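Alpha-galacturonidase (Bacillus subtilis, PDB 3FEF) hydrolyses the alpha-glycosidic bonds of galacturonate oligomers, probably digalacturonate in nature, with the help of NAD+ and a manganese ion. Local coordinates at residues L156-P161 / A398-G403; V183-G188 / R225-H230; A414-P419 / S426-L431. All coordinates share one frame; numbering follows the deposited sequence.

Contact 1: L156-P161 / A398-G403; sequences LYKVFP and AVADAG
K158 reaches across to the helix that carries A400 and D401 and makes nearly the whole contact by itself. The backbones stay well apart, with the CA atoms of K158 and A400 8.5 Å from each other, and the long lysine spans the gap. Its CG stands beside the backbone N (chi1 -71°) and the chain runs straight on through chi2. It then bends twice in the same sense, at chi3 and chi4, which turns the ammonium end toward D401 instead of letting it run on past. There NZ of K158 meets OD1 of D401 at 2.6 Å, a short salt bridge that is also a hydrogen bond. The nitrogen comes in on the syn side of that oxygen, 22° out of the carboxylate plane, and OD2 of D401 is left 4.1 Å from NZ of K158, so one oxygen does the gripping. The two side chains cross at about a right angle. Behind the charge, CD of K158 rests on the methyl of A400, CD to CB 3.9 Å, so the aliphatic part of the lysine is packed as well. The pair ties the end of helix 149-159, in the Rossmann-type region, to helix 383-405, in the family 4 C-terminal region. Around them, L156 and V159 face helix 112-136, Y157 reaches strand 341-348, and A398, D401 and A402 lie against helix 408-417.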
loop_
_atom_site.group_PDB
_atom_site.type_symbol
_atom_site.label_atom_id
_atom_site.label_comp_id
_atom_site.label_asym_id
_atom_site.label_seq_id
_atom_site.Cartn_x
_atom_site.Cartn_y
_atom_site.Cartn_z
ATOM N N LEU A 156 22.082 0.187 8.438
ATOM C CA LEU A 156 22.416 1.561 8.075
ATOM C C LEU A 156 21.148 2.448 8.009
ATOM O O LEU A 156 21.103 3.537 8.592
ATOM C CB LEU A 156 23.196 1.597 6.749
ATOM C CG LEU A 156 24.583 0.959 6.796
ATOM C CD1 LEU A 156 25.348 1.057 5.464
ATOM C CD2 LEU A 156 25.394 1.589 7.956
ATOM N N TYR A 157 20.126 1.992 7.283
ATOM C CA TYR A 157 18.928 2.801 7.103
ATOM C C TYR A 157 18.093 2.912 8.377
ATOM O O TYR A 157 17.449 3.932 8.605
ATOM C CB TYR A 157 18.054 2.270 5.947
ATOM C CG TYR A 157 18.561 2.696 4.588
ATOM C CD1 TYR A 157 19.472 1.911 3.893
ATOM C CD2 TYR A 157 18.160 3.896 4.020
ATOM C CE1 TYR A 157 19.961 2.294 2.655
ATOM C CE2 TYR A 157 18.646 4.296 2.761
ATOM C CZ TYR A 157 19.545 3.482 2.097
ATOM O OH TYR A 157 20.047 3.849 0.865
ATOM N N LYS A 158 18.091 1.861 9.187
ATOM C CA LYS A 158 17.307 1.864 10.410
ATOM C C LYS A 158 17.897 2.854 11.399
ATOM O O LYS A 158 17.177 3.530 12.140
ATOM C CB LYS A 158 17.243 0.470 11.039
ATOM C CG LYS A 158 16.379 -0.531 10.272
ATOM C CD LYS A 158 16.499 -1.955 10.850
ATOM C CE LYS A 158 15.684 -2.122 12.127
ATOM N NZ LYS A 158 14.209 -2.254 11.836
ATOM N N VAL A 159 19.210 2.956 11.402
ATOM C CA VAL A 159 19.865 3.800 12.383
ATOM C C VAL A 159 20.023 5.232 11.869
ATOM O O VAL A 159 19.985 6.187 12.647
ATOM C CB VAL A 159 21.226 3.212 12.789
ATOM C CG1 VAL A 159 21.924 4.124 13.791
ATOM C CG2 VAL A 159 21.024 1.813 13.359
ATOM N N PHE A 160 20.173 5.378 10.557
ATOM C CA PHE A 160 20.242 6.707 9.923
ATOM C C PHE A 160 19.316 6.699 8.710
ATOM O O PHE A 160 19.761 6.416 7.589
ATOM C CB PHE A 160 21.691 6.978 9.516
ATOM C CG PHE A 160 21.909 8.281 8.778
ATOM C CD1 PHE A 160 20.987 9.330 8.862
ATOM C CD2 PHE A 160 23.066 8.466 8.038
ATOM C CE1 PHE A 160 21.192 10.518 8.183
ATOM C CE2 PHE A 160 23.290 9.664 7.355
ATOM C CZ PHE A 160 22.348 10.699 7.432
ATOM N N PRO A 161 18.014 6.968 8.932
ATOM C CA PRO A 161 17.014 6.869 7.849
ATOM C C PRO A 161 17.366 7.689 6.627
ATOM O O PRO A 161 17.023 7.296 5.509
ATOM C CB PRO A 161 15.718 7.390 8.501
ATOM C CG PRO A 161 15.884 6.989 9.979
ATOM C CD PRO A 161 17.386 7.155 10.258
ATOM N N ALA A 398 14.012 -9.481 11.222
ATOM C CA ALA A 398 14.035 -9.857 12.641
ATOM C C ALA A 398 15.444 -9.768 13.213
ATOM O O ALA A 398 15.644 -9.301 14.347
ATOM C CB ALA A 398 13.484 -11.245 12.825
ATOM N N VAL A 399 16.429 -10.205 12.430
ATOM C CA VAL A 399 17.822 -10.120 12.868
ATOM C C VAL A 399 18.234 -8.671 13.108
ATOM O O VAL A 399 18.848 -8.356 14.127
ATOM C CB VAL A 399 18.801 -10.833 11.898
ATOM C CG1 VAL A 399 20.260 -10.523 12.263
ATOM C CG2 VAL A 399 18.572 -12.371 11.930
ATOM N N ALA A 400 17.874 -7.787 12.184
ATOM C CA ALA A 400 18.225 -6.384 12.321
ATOM C C ALA A 400 17.585 -5.801 13.567
ATOM O O ALA A 400 18.253 -5.133 14.354
ATOM C CB ALA A 400 17.820 -5.595 11.078
ATOM N N ASP A 401 16.295 -6.053 13.761
ATOM C CA ASP A 401 15.643 -5.611 14.995
ATOM C C ASP A 401 16.276 -6.247 16.236
ATOM O O ASP A 401 16.639 -5.541 17.178
ATOM C CB ASP A 401 14.150 -5.902 14.975
ATOM C CG ASP A 401 13.435 -5.112 13.928
ATOM O OD1 ASP A 401 13.822 -3.934 13.716
ATOM O OD2 ASP A 401 12.494 -5.668 13.309
ATOM N N ALA A 402 16.390 -7.575 16.234
ATOM C CA ALA A 402 16.949 -8.285 17.373
ATOM C C ALA A 402 18.292 -7.683 17.773
ATOM O O ALA A 402 18.557 -7.453 18.963
ATOM C CB ALA A 402 17.091 -9.773 17.087
ATOM N N GLY A 403 19.134 -7.421 16.780
ATOM C CA GLY A 403 20.446 -6.831 17.037
ATOM C C GLY A 403 20.383 -5.465 17.687
ATOM O O GLY A 403 21.049 -5.229 18.672
#

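Contact 2: V183-G188 / R225-H230; sequences VTERLG and REFSAH
R186 and F227 sit where the two backbones come nearest, their CA atoms 7.7 Å apart, in a helix-helix packing contact between the C-terminal turn of helix 171-187, which follows strand 164-167, outermost in this chain's parallel Rossmann-type sheet, and helix 220-231. The first helix ends at L187, and G188 leaves it with positive phi (82°). The packing itself is aliphatic chain against ring: CD of R186 lies 3.4 Å from CD1 of F227, with CG of R186 behind it. These two methylenes come obliquely onto the CD1 side of the ring, and bends at chi2 and chi3 bring the guanidinium over to the carboxylate of E185, the preceding residue. The guanidinium and ring planes stand 51° apart, so the two are not stacked. NH1 of R186 instead forms a salt bridge with OE2 of E185, 3.2 Å long and bent to 138° at the hydrogen, reaching the oxygen nearly along its C-O axis. The hydroxyl of Y231, the last residue of helix 220-231, also bonds OE2 of E185. L178 and M182 pack on the F227 ring, which also meets Y231 and Y236. OE1 of E185 makes a weak hydrogen bond to the hydroxyl of Y236 and comes to the edge of the phenyl ring, near its plane, 4.0 Å from CE1 of F227.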
loop_
_atom_site.group_PDB
_atom_site.type_symbol
_atom_site.label_atom_id
_atom_site.label_comp_id
_atom_site.label_asym_id
_atom_site.label_seq_id
_atom_site.Cartn_x
_atom_site.Cartn_y
_atom_site.Cartn_z
ATOM N N VAL A 183 26.111 -17.803 -25.283
ATOM C CA VAL A 183 25.880 -17.156 -26.570
ATOM C C VAL A 183 26.912 -17.592 -27.622
ATOM O O VAL A 183 26.554 -17.954 -28.742
ATOM C CB VAL A 183 25.949 -15.627 -26.433
ATOM C CG1 VAL A 183 25.964 -14.959 -27.807
ATOM C CG2 VAL A 183 24.776 -15.101 -25.555
ATOM N N THR A 184 28.185 -17.537 -27.259
ATOM C CA THR A 184 29.241 -18.016 -28.127
ATOM C C THR A 184 29.089 -19.508 -28.437
ATOM O O THR A 184 29.135 -19.919 -29.591
ATOM C CB THR A 184 30.615 -17.810 -27.499
ATOM O OG1 THR A 184 30.804 -16.421 -27.230
ATOM C CG2 THR A 184 31.712 -18.289 -28.453
ATOM N N GLU A 185 28.899 -20.320 -27.409
ATOM C CA GLU A 185 28.793 -21.749 -27.644
ATOM C C GLU A 185 27.521 -22.191 -28.357
ATOM O O GLU A 185 27.545 -23.169 -29.086
ATOM C CB GLU A 185 28.948 -22.544 -26.361
ATOM C CG GLU A 185 29.236 -23.995 -26.658
ATOM C CD GLU A 185 28.537 -24.921 -25.714
ATOM O OE1 GLU A 185 28.963 -24.987 -24.539
ATOM O OE2 GLU A 185 27.567 -25.589 -26.151
ATOM N N ARG A 186 26.411 -21.492 -28.149
ATOM C CA ARG A 186 25.154 -21.921 -28.731
ATOM C C ARG A 186 24.952 -21.264 -30.088
ATOM O O ARG A 186 24.278 -21.812 -30.953
ATOM C CB ARG A 186 23.961 -21.580 -27.820
ATOM C CG ARG A 186 24.071 -22.009 -26.347
ATOM C CD ARG A 186 24.220 -23.523 -26.175
ATOM N NE ARG A 186 23.307 -24.271 -27.040
ATOM C CZ ARG A 186 23.481 -25.543 -27.380
ATOM N NH1 ARG A 186 24.534 -26.215 -26.930
ATOM N NH2 ARG A 186 22.603 -26.144 -28.173
ATOM N N LEU A 187 25.525 -20.086 -30.273
ATOM C CA LEU A 187 25.226 -19.294 -31.458
ATOM C C LEU A 187 26.452 -19.071 -32.314
ATOM O O LEU A 187 26.341 -18.715 -33.483
ATOM C CB LEU A 187 24.616 -17.943 -31.066
ATOM C CG LEU A 187 23.439 -18.012 -30.087
ATOM C CD1 LEU A 187 22.844 -16.622 -29.807
ATOM C CD2 LEU A 187 22.368 -18.981 -30.594
ATOM N N GLY A 188 27.625 -19.274 -31.737
ATOM C CA GLY A 188 28.866 -19.115 -32.487
ATOM C C GLY A 188 29.361 -17.684 -32.601
ATOM O O GLY A 188 30.400 -17.429 -33.210
ATOM N N ARG A 225 17.336 -22.210 -21.663
ATOM C CA ARG A 225 16.542 -23.409 -21.461
ATOM C C ARG A 225 17.160 -24.609 -22.213
ATOM O O ARG A 225 17.314 -25.686 -21.639
ATOM C CB ARG A 225 15.069 -23.186 -21.841
ATOM C CG ARG A 225 14.234 -24.480 -21.835
ATOM C CD ARG A 225 12.732 -24.247 -21.605
ATOM N NE ARG A 225 12.252 -22.919 -22.000
ATOM C CZ ARG A 225 12.384 -22.389 -23.219
ATOM N NH1 ARG A 225 11.893 -21.179 -23.466
ATOM N NH2 ARG A 225 13.008 -23.057 -24.196
ATOM N N GLU A 226 17.548 -24.409 -23.470
ATOM C CA GLU A 226 18.248 -25.461 -24.238
ATOM C C GLU A 226 19.563 -25.829 -23.598
ATOM O O GLU A 226 19.891 -27.002 -23.418
ATOM C CB GLU A 226 18.491 -25.014 -25.687
ATOM C CG GLU A 226 17.227 -25.107 -26.540
ATOM C CD GLU A 226 17.155 -24.046 -27.619
ATOM O OE1 GLU A 226 18.215 -23.545 -28.036
ATOM O OE2 GLU A 226 16.038 -23.711 -28.060
ATOM N N PHE A 227 20.317 -24.789 -23.267
ATOM C CA PHE A 227 21.588 -24.900 -22.600
ATOM C C PHE A 227 21.474 -25.752 -21.341
ATOM O O PHE A 227 22.312 -26.603 -21.064
ATOM C CB PHE A 227 22.012 -23.484 -22.222
ATOM C CG PHE A 227 23.445 -23.353 -21.892
ATOM C CD1 PHE A 227 24.405 -23.816 -22.771
ATOM C CD2 PHE A 227 23.837 -22.715 -20.718
ATOM C CE1 PHE A 227 25.731 -23.681 -22.479
ATOM C CE2 PHE A 227 25.168 -22.563 -20.408
ATOM C CZ PHE A 227 26.127 -23.048 -21.292
ATOM N N SER A 228 20.421 -25.501 -20.571
ATOM C CA SER A 228 20.195 -26.206 -19.331
ATOM C C SER A 228 19.812 -27.663 -19.567
ATOM O O SER A 228 20.179 -28.537 -18.782
ATOM C CB SER A 228 19.089 -25.521 -18.536
ATOM O OG SER A 228 18.720 -26.341 -17.439
ATOM N N ALA A 229 19.065 -27.927 -20.639
ATOM C CA ALA A 229 18.656 -29.294 -20.934
ATOM C C ALA A 229 19.868 -30.090 -21.372
ATOM O O ALA A 229 19.997 -31.263 -21.057
ATOM C CB ALA A 229 17.594 -29.330 -22.007
ATOM N N HIS A 230 20.774 -29.442 -22.087
ATOM C CA HIS A 230 21.930 -30.148 -22.570
ATOM C C HIS A 230 22.997 -30.427 -21.509
ATOM O O HIS A 230 23.615 -31.486 -21.525
ATOM C CB HIS A 230 22.543 -29.436 -23.777
ATOM C CG HIS A 230 23.349 -30.344 -24.643
ATOM N ND1 HIS A 230 24.725 -30.270 -24.726
ATOM C CD2 HIS A 230 22.979 -31.384 -25.429
ATOM C CE1 HIS A 230 25.166 -31.213 -25.541
ATOM N NE2 HIS A 230 24.127 -31.903 -25.980
#

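Contact 3: A414-P419 / S426-L431; sequences AFLNDP and SDAEQL
F415 and L416 meet A428 and L431 in a contact of apolar side chains, with no hydrogen bond or salt bridge across it, made where the chain leaves helix 408-417 of the family 4 C-terminal region and a short loop brings it back as helix 425-435 near the C-terminus. The CA atoms of L416 and A428 are 7.3 Å apart, a close approach consistent with the small side chain of A428. On the buried side the F415 ring does most of the work. With its CG anti to the backbone N (chi1 -165°), the phenyl is carried toward helix 425-435 and CE1 of F415 lies 3.7 Å from the carbonyl O of A428. One atom further round, CZ of F415 receives CD2 of L431 at 3.9 Å; this methyl sits at the ring edge, in the ring plane, and the two side chains cross at about a right angle. F432 adds an edge-to-face ring contact with F415. The other flank is looser: L416, partly exposed, offers one branch, CD2, to CB of A428 at 3.9 Å, and E429, an exposed residue, starts away from helix 408-417. The inner side is backed by further elements. P113 of helix 112-136 touches F415, while P98 and I423 lie on L431 and A428. A414 packs on helix 383-405, and N417 hydrogen-bonds both N395 of that helix and R391 of the second subunit.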
loop_
_atom_site.group_PDB
_atom_site.type_symbol
_atom_site.label_atom_id
_atom_site.label_comp_id
_atom_site.label_asym_id
_atom_site.label_seq_id
_atom_site.Cartn_x
_atom_site.Cartn_y
_atom_site.Cartn_z
ATOM N N ALA A 414 13.991 -16.120 14.167
ATOM C CA ALA A 414 14.552 -16.107 12.820
ATOM C C ALA A 414 15.366 -17.391 12.605
ATOM O O ALA A 414 15.169 -18.112 11.621
ATOM C CB ALA A 414 15.415 -14.858 12.610
ATOM N N PHE A 415 16.269 -17.675 13.541
ATOM C CA PHE A 415 17.041 -18.911 13.517
ATOM C C PHE A 415 16.167 -20.121 13.216
ATOM O O PHE A 415 16.507 -20.933 12.339
ATOM C CB PHE A 415 17.782 -19.092 14.848
ATOM C CG PHE A 415 18.888 -20.136 14.818
ATOM C CD1 PHE A 415 18.647 -21.439 15.234
ATOM C CD2 PHE A 415 20.181 -19.791 14.418
ATOM C CE1 PHE A 415 19.672 -22.400 15.245
ATOM C CE2 PHE A 415 21.210 -20.736 14.408
ATOM C CZ PHE A 415 20.960 -22.046 14.831
ATOM N N LEU A 416 15.049 -20.246 13.943
ATOM C CA LEU A 416 14.105 -21.347 13.724
ATOM C C LEU A 416 13.408 -21.320 12.360
ATOM O O LEU A 416 13.006 -22.355 11.828
ATOM C CB LEU A 416 13.017 -21.342 14.818
ATOM C CG LEU A 416 13.381 -21.739 16.251
ATOM C CD1 LEU A 416 12.126 -21.725 17.145
ATOM C CD2 LEU A 416 14.036 -23.112 16.243
ATOM N N ASN A 417 13.205 -20.128 11.822
ATOM C CA ASN A 417 12.515 -19.980 10.551
ATOM C C ASN A 417 13.449 -20.169 9.337
ATOM O O ASN A 417 13.015 -20.067 8.180
ATOM C CB ASN A 417 11.865 -18.594 10.516
ATOM C CG ASN A 417 10.749 -18.490 9.497
ATOM O OD1 ASN A 417 9.986 -19.431 9.299
ATOM N ND2 ASN A 417 10.630 -17.331 8.869
ATOM N N ASP A 418 14.730 -20.432 9.585
ATOM C CA ASP A 418 15.690 -20.579 8.477
ATOM C C ASP A 418 15.623 -21.957 7.833
ATOM O O ASP A 418 15.685 -22.961 8.512
ATOM C CB ASP A 418 17.120 -20.279 8.944
ATOM C CG ASP A 418 18.137 -20.351 7.806
ATOM O OD1 ASP A 418 18.724 -21.442 7.593
ATOM O OD2 ASP A 418 18.332 -19.331 7.105
ATOM N N PRO A 419 15.492 -22.007 6.503
ATOM C CA PRO A 419 15.390 -23.277 5.779
ATOM C C PRO A 419 16.480 -24.300 6.144
ATOM O O PRO A 419 16.247 -25.496 6.024
ATOM C CB PRO A 419 15.548 -22.862 4.315
ATOM C CG PRO A 419 15.032 -21.446 4.283
ATOM C CD PRO A 419 15.387 -20.838 5.614
ATOM N N SER A 426 14.781 -28.074 20.709
ATOM C CA SER A 426 15.755 -28.043 21.799
ATOM C C SER A 426 17.183 -28.193 21.290
ATOM O O SER A 426 18.101 -27.581 21.829
ATOM C CB SER A 426 15.465 -29.117 22.846
ATOM O OG SER A 426 15.359 -30.384 22.238
ATOM N N ASP A 427 17.383 -29.001 20.258
ATOM C CA ASP A 427 18.702 -29.055 19.652
ATOM C C ASP A 427 19.040 -27.675 19.083
ATOM O O ASP A 427 20.151 -27.174 19.260
ATOM C CB ASP A 427 18.754 -30.104 18.546
ATOM C CG ASP A 427 18.460 -31.507 19.056
ATOM O OD1 ASP A 427 18.769 -31.783 20.235
ATOM O OD2 ASP A 427 17.928 -32.337 18.273
ATOM N N ALA A 428 18.074 -27.044 18.418
ATOM C CA ALA A 428 18.343 -25.736 17.821
ATOM C C ALA A 428 18.635 -24.665 18.880
ATOM O O ALA A 428 19.511 -23.799 18.699
ATOM C CB ALA A 428 17.208 -25.318 16.925
ATOM N N GLU A 429 17.917 -24.726 19.996
ATOM C CA GLU A 429 18.114 -23.735 21.050
ATOM C C GLU A 429 19.499 -23.891 21.633
ATOM O O GLU A 429 20.174 -22.922 21.937
ATOM C CB GLU A 429 17.060 -23.889 22.147
ATOM C CG GLU A 429 17.030 -22.749 23.142
ATOM C CD GLU A 429 15.710 -22.694 23.918
ATOM O OE1 GLU A 429 15.057 -23.761 24.087
ATOM O OE2 GLU A 429 15.323 -21.583 24.348
ATOM N N GLN A 430 19.919 -25.133 21.793
ATOM C CA GLN A 430 21.237 -25.400 22.337
ATOM C C GLN A 430 22.323 -24.963 21.339
ATOM O O GLN A 430 23.262 -24.238 21.695
ATOM C CB GLN A 430 21.369 -26.877 22.706
ATOM C CG GLN A 430 22.680 -27.208 23.403
ATOM C CD GLN A 430 22.751 -26.604 24.793
ATOM O OE1 GLN A 430 21.947 -26.935 25.655
ATOM N NE2 GLN A 430 23.714 -25.705 25.012
ATOM N N LEU A 431 22.185 -25.383 20.089
ATOM C CA LEU A 431 23.073 -24.885 19.030
ATOM C C LEU A 431 23.129 -23.350 19.023
ATOM O O LEU A 431 24.202 -22.765 19.059
ATOM C CB LEU A 431 22.635 -25.418 17.654
ATOM C CG LEU A 431 23.427 -24.897 16.443
ATOM C CD1 LEU A 431 24.884 -25.243 16.591
ATOM C CD2 LEU A 431 22.879 -25.478 15.159
#

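In the fold
Contacts 1 and 3 belong to one neighbourhood: helix 383-405 of contact 1 leads directly into helix 408-417 of contact 3, and the two touch through A398 and V399 against A414, although their centres are 21 Å apart. Contact 2 lies on the opposite side of the chain's centre from contact 1, about 43 Å away between centres, within the chain loop that contact 1 closes. Chemistry follows burial. Contact 3, the buried one, relies on apolar side chains and has no hydrogen bond across it; the partly buried contacts 1 and 2 use charged residues, a salt bridge across the helices in the first and one within a single helix in the second. All three lie away from the metal site.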